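Local coordinates for protein Cdhr2 (Mus musculus, PDB 5CYX) that probably mediates calcium-dependent adhesion between neighbouring microvilli of epithelial cells by pairing, through its extracellular cadherin repeats, with CDHR5, at residues Leu39-Phe51 and Asn54-Leu66. Sequence-based numbering, arbitrary orientation.
Sequences LTYGISGPNASYF and NANTGEVKLASPL
Phe51 and Leu62 form an antiparallel non-hydrogen-bonded pair at one end of this contact, strand pairing inside the sheet of 25-30, 59-62 and 51-53 in the first cadherin repeat, the one required for binding CDHR5; the other end bridges to strand 40-44 of the facing sheet. Just beyond that pair, Ala63 N donates to Tyr50 O over 2.6 Å; the N-H points almost straight at the oxygen but comes from above the carbonyl plane. At the other end the turn leading into strand 59-62 meets strand 40-44: Tyr41 N bonds to Ala55 O at 2.9 Å, and Thr40 CA adds a C-H...O contact to the same oxygen. A second such contact runs back from Ala55 CA to Tyr41 O. Asn54 OD1 accepts from Asn56 N and Thr57 N, an Asx turn that, with the bonds from Gly58 N to Asn54 O and from Glu59 N to Thr57 OG1, helps to shape this loop. Tyr41 CD2 lies 3.6 Å from Gly58 CA, where the glycine, at positive phi, leaves room for the ring.

Between the two ends the filling is apolar. Val60 CG1, set anti to its own backbone N (chi1 -176°), points toward strand 40-44 and Phe51; it meets Ile43 CD1 tip to tip at 4.0 Å and touches Phe51 CB at 3.7 Å. The Phe51 ring takes Tyr50 CB on one face and has Lys61 O at its edge, in plane, while CE1 reaches Leu62 CD1 at 3.9 Å. Past the Ala63 bond, Tyr50 turns its CD1 side to Leu66 CD2 and has Pro65 O at its ring edge.

Tyr50 also stacks on Phe74 of strand 73-81, the strand that pairs with 40-44. Strand 59-62 lies between 51-53 and 25-30, with Val60 packed on Phe27 and Val53.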
loop_
_atom_site.group_PDB
_atom_site.type_symbol
_atom_site.label_atom_id
_atom_site.label_comp_id
_atom_site.label_asym_id
_atom_site.label_seq_id
_atom_site.Cartn_x
_atom_site.Cartn_y
_atom_site.Cartn_z
ATOM N N LEU A 39 30.085 49.645 34.125
ATOM C CA LEU A 39 30.707 49.562 32.818
ATOM C C LEU A 39 29.725 49.430 31.638
ATOM O O LEU A 39 28.537 49.217 31.841
ATOM C CB LEU A 39 31.711 48.419 32.814
ATOM C CG LEU A 39 31.389 46.999 33.215
ATOM C CD1 LEU A 39 30.238 46.442 32.401
ATOM C CD2 LEU A 39 32.647 46.157 33.005
ATOM N N THR A 40 30.232 49.564 30.410
ATOM C CA THR A 40 29.395 49.508 29.220
ATOM C C THR A 40 29.633 48.273 28.336
ATOM O O THR A 40 30.749 47.767 28.236
ATOM C CB THR A 40 29.583 50.758 28.341
ATOM O OG1 THR A 40 30.922 50.782 27.844
ATOM C CG2 THR A 40 29.297 52.040 29.122
ATOM N N TYR A 41 28.572 47.846 27.661
ATOM C CA TYR A 41 28.564 46.653 26.805
ATOM C C TYR A 41 28.381 47.015 25.345
ATOM O O TYR A 41 27.760 48.019 25.037
ATOM C CB TYR A 41 27.385 45.743 27.158
ATOM C CG TYR A 41 27.259 45.425 28.601
ATOM C CD1 TYR A 41 27.881 44.295 29.138
ATOM C CD2 TYR A 41 26.496 46.231 29.447
ATOM C CE1 TYR A 41 27.753 43.984 30.483
ATOM C CE2 TYR A 41 26.366 45.920 30.799
ATOM C CZ TYR A 41 27.003 44.799 31.302
ATOM O OH TYR A 41 26.896 44.474 32.631
ATOM N N GLY A 42 28.871 46.153 24.460
ATOM C CA GLY A 42 28.628 46.294 23.020
ATOM C C GLY A 42 28.615 44.953 22.315
ATOM O O GLY A 42 29.039 43.936 22.877
ATOM N N ILE A 43 28.089 44.952 21.098
ATOM C CA ILE A 43 28.148 43.796 20.214
ATOM C C ILE A 43 28.763 44.259 18.899
ATOM O O ILE A 43 28.384 45.298 18.383
ATOM C CB ILE A 43 26.763 43.116 20.068
ATOM C CG1 ILE A 43 26.518 42.289 21.342
ATOM C CG2 ILE A 43 26.704 42.163 18.875
ATOM C CD1 ILE A 43 25.129 41.700 21.506
ATOM N N SER A 44 29.743 43.506 18.405
ATOM C CA SER A 44 30.486 43.860 17.178
ATOM C C SER A 44 30.755 42.619 16.319
ATOM O O SER A 44 30.460 41.470 16.720
ATOM C CB SER A 44 31.820 44.538 17.526
ATOM O OG SER A 44 32.664 43.622 18.221
ATOM N N GLY A 45 31.308 42.871 15.132
ATOM C CA GLY A 45 31.685 41.809 14.194
ATOM C C GLY A 45 30.651 41.741 13.102
ATOM O O GLY A 45 29.683 42.507 13.115
ATOM N N PRO A 46 30.834 40.820 12.149
ATOM C CA PRO A 46 30.003 40.829 10.935
ATOM C C PRO A 46 28.497 40.593 11.180
ATOM O O PRO A 46 27.678 41.083 10.410
ATOM C CB PRO A 46 30.610 39.706 10.086
ATOM C CG PRO A 46 31.288 38.804 11.076
ATOM C CD PRO A 46 31.826 39.732 12.122
ATOM N N ASN A 47 28.146 39.882 12.255
ATOM C CA ASN A 47 26.739 39.667 12.606
ATOM C C ASN A 47 26.153 40.630 13.638
ATOM O O ASN A 47 25.088 40.360 14.188
ATOM C CB ASN A 47 26.611 38.241 13.128
ATOM C CG ASN A 47 27.073 37.227 12.117
ATOM O OD1 ASN A 47 26.655 37.266 10.974
ATOM N ND2 ASN A 47 27.927 36.306 12.536
ATOM N N ALA A 48 26.830 41.749 13.902
ATOM C CA ALA A 48 26.348 42.759 14.872
ATOM C C ALA A 48 24.925 43.227 14.646
ATOM O O ALA A 48 24.247 43.565 15.607
ATOM C CB ALA A 48 27.258 43.995 14.886
ATOM N N SER A 49 24.459 43.229 13.408
ATOM C CA SER A 49 23.151 43.823 13.082
ATOM C C SER A 49 21.960 42.956 13.481
ATOM O O SER A 49 20.835 43.390 13.403
ATOM C CB SER A 49 23.066 44.138 11.584
ATOM O OG SER A 49 23.154 42.939 10.836
ATOM N N TYR A 50 22.202 41.719 13.896
ATOM C CA TYR A 50 21.157 40.918 14.476
ATOM C C TYR A 50 20.697 41.439 15.827
ATOM O O TYR A 50 19.594 41.086 16.269
ATOM C CB TYR A 50 21.620 39.456 14.672
ATOM C CG TYR A 50 21.515 38.620 13.441
ATOM C CD1 TYR A 50 20.293 38.116 13.029
ATOM C CD2 TYR A 50 22.634 38.341 12.672
ATOM C CE1 TYR A 50 20.181 37.332 11.885
ATOM C CE2 TYR A 50 22.539 37.562 11.531
ATOM C CZ TYR A 50 21.309 37.049 11.150
ATOM O OH TYR A 50 21.221 36.243 10.037
ATOM N N PHE A 51 21.534 42.222 16.511
ATOM C CA PHE A 51 21.174 42.722 17.831
ATOM C C PHE A 51 21.340 44.211 17.999
ATOM O O PHE A 51 22.071 44.850 17.261
ATOM C CB PHE A 51 21.981 42.014 18.870
ATOM C CG PHE A 51 21.819 40.516 18.824
ATOM C CD1 PHE A 51 20.627 39.929 19.223
ATOM C CD2 PHE A 51 22.843 39.699 18.324
ATOM C CE1 PHE A 51 20.459 38.544 19.176
ATOM C CE2 PHE A 51 22.683 38.324 18.257
ATOM C CZ PHE A 51 21.483 37.737 18.697
ATOM N N ASN A 54 21.697 47.889 24.643
ATOM C CA ASN A 54 21.732 49.077 25.477
ATOM C C ASN A 54 23.083 49.060 26.229
ATOM O O ASN A 54 23.351 48.185 27.078
ATOM C CB ASN A 54 20.525 49.132 26.403
ATOM C CG ASN A 54 20.506 50.389 27.248
ATOM O OD1 ASN A 54 21.534 50.788 27.820
ATOM N ND2 ASN A 54 19.347 51.004 27.355
ATOM N N ALA A 55 23.927 50.032 25.899
ATOM C CA ALA A 55 25.320 50.039 26.339
ATOM C C ALA A 55 25.452 50.141 27.840
ATOM O O ALA A 55 26.398 49.627 28.390
ATOM C CB ALA A 55 26.095 51.156 25.656
ATOM N N ASN A 56 24.469 50.747 28.499
ATOM C CA ASN A 56 24.521 50.977 29.928
ATOM C C ASN A 56 23.865 49.871 30.727
ATOM O O ASN A 56 24.410 49.463 31.742
ATOM C CB ASN A 56 23.861 52.318 30.277
ATOM C CG ASN A 56 24.524 53.475 29.582
ATOM O OD1 ASN A 56 23.879 54.214 28.840
ATOM N ND2 ASN A 56 25.826 53.611 29.775
ATOM N N THR A 57 22.713 49.387 30.267
ATOM C CA THR A 57 21.939 48.443 31.038
ATOM C C THR A 57 22.203 46.991 30.685
ATOM O O THR A 57 21.838 46.117 31.461
ATOM C CB THR A 57 20.422 48.690 30.912
ATOM O OG1 THR A 57 19.953 48.185 29.657
ATOM C CG2 THR A 57 20.091 50.165 31.074
ATOM N N GLY A 58 22.762 46.731 29.511
ATOM C CA GLY A 58 23.046 45.363 29.047
ATOM C C GLY A 58 21.885 44.688 28.326
ATOM O O GLY A 58 22.001 43.537 27.882
ATOM N N GLU A 59 20.765 45.397 28.218
ATOM C CA GLU A 59 19.591 44.908 27.517
ATOM C C GLU A 59 19.936 44.667 26.041
ATOM O O GLU A 59 20.377 45.579 25.357
ATOM C CB GLU A 59 18.464 45.956 27.598
ATOM C CG GLU A 59 17.118 45.466 27.124
ATOM C CD GLU A 59 16.124 46.602 26.954
ATOM O OE1 GLU A 59 16.270 47.438 26.016
ATOM O OE2 GLU A 59 15.201 46.665 27.760
ATOM N N VAL A 60 19.720 43.447 25.563
ATOM C CA VAL A 60 19.927 43.109 24.167
ATOM C C VAL A 60 18.653 42.654 23.518
ATOM O O VAL A 60 18.136 41.593 23.840
ATOM C CB VAL A 60 20.986 42.007 23.946
ATOM C CG1 VAL A 60 21.208 41.784 22.455
ATOM C CG2 VAL A 60 22.276 42.361 24.654
ATOM N N LYS A 61 18.186 43.454 22.574
ATOM C CA LYS A 61 17.034 43.130 21.740
ATOM C C LYS A 61 17.440 42.558 20.396
ATOM O O LYS A 61 18.502 42.916 19.863
ATOM C CB LYS A 61 16.210 44.393 21.467
ATOM C CG LYS A 61 15.545 44.947 22.696
ATOM C CD LYS A 61 14.658 46.115 22.327
ATOM C CE LYS A 61 14.001 46.749 23.551
ATOM N NZ LYS A 61 13.392 48.045 23.127
ATOM N N LEU A 62 16.570 41.714 19.848
ATOM C CA LEU A 62 16.783 41.156 18.553
ATOM C C LEU A 62 16.524 42.291 17.539
ATOM O O LEU A 62 15.491 42.924 17.622
ATOM C CB LEU A 62 15.829 40.025 18.288
ATOM C CG LEU A 62 16.006 39.350 16.926
ATOM C CD1 LEU A 62 17.295 38.529 16.859
ATOM C CD2 LEU A 62 14.778 38.494 16.628
ATOM N N ALA A 63 17.440 42.543 16.610
ATOM C CA ALA A 63 17.263 43.726 15.665
ATOM C C ALA A 63 17.018 43.351 14.204
ATOM O O ALA A 63 16.835 44.221 13.335
ATOM C CB ALA A 63 18.465 44.645 15.766
ATOM N N SER A 64 17.095 42.053 13.905
ATOM C CA SER A 64 16.823 41.583 12.573
ATOM C C SER A 64 16.308 40.164 12.707
ATOM O O SER A 64 16.713 39.490 13.611
ATOM C CB SER A 64 18.097 41.640 11.744
ATOM O OG SER A 64 17.882 41.027 10.494
ATOM N N PRO A 65 15.403 39.728 11.805
ATOM C CA PRO A 65 14.756 38.426 11.950
ATOM C C PRO A 65 15.727 37.239 11.845
ATOM O O PRO A 65 16.624 37.252 11.037
ATOM C CB PRO A 65 13.725 38.411 10.798
ATOM C CG PRO A 65 13.482 39.850 10.466
ATOM C CD PRO A 65 14.806 40.509 10.687
ATOM N N LEU A 66 15.526 36.261 12.720
ATOM C CA LEU A 66 16.216 35.016 12.730
ATOM C C LEU A 66 15.514 34.083 11.779
ATOM O O LEU A 66 14.293 34.173 11.622
ATOM C CB LEU A 66 16.114 34.382 14.133
ATOM C CG LEU A 66 16.833 35.082 15.277
ATOM C CD1 LEU A 66 16.612 34.313 16.573
ATOM C CD2 LEU A 66 18.322 35.199 15.008
#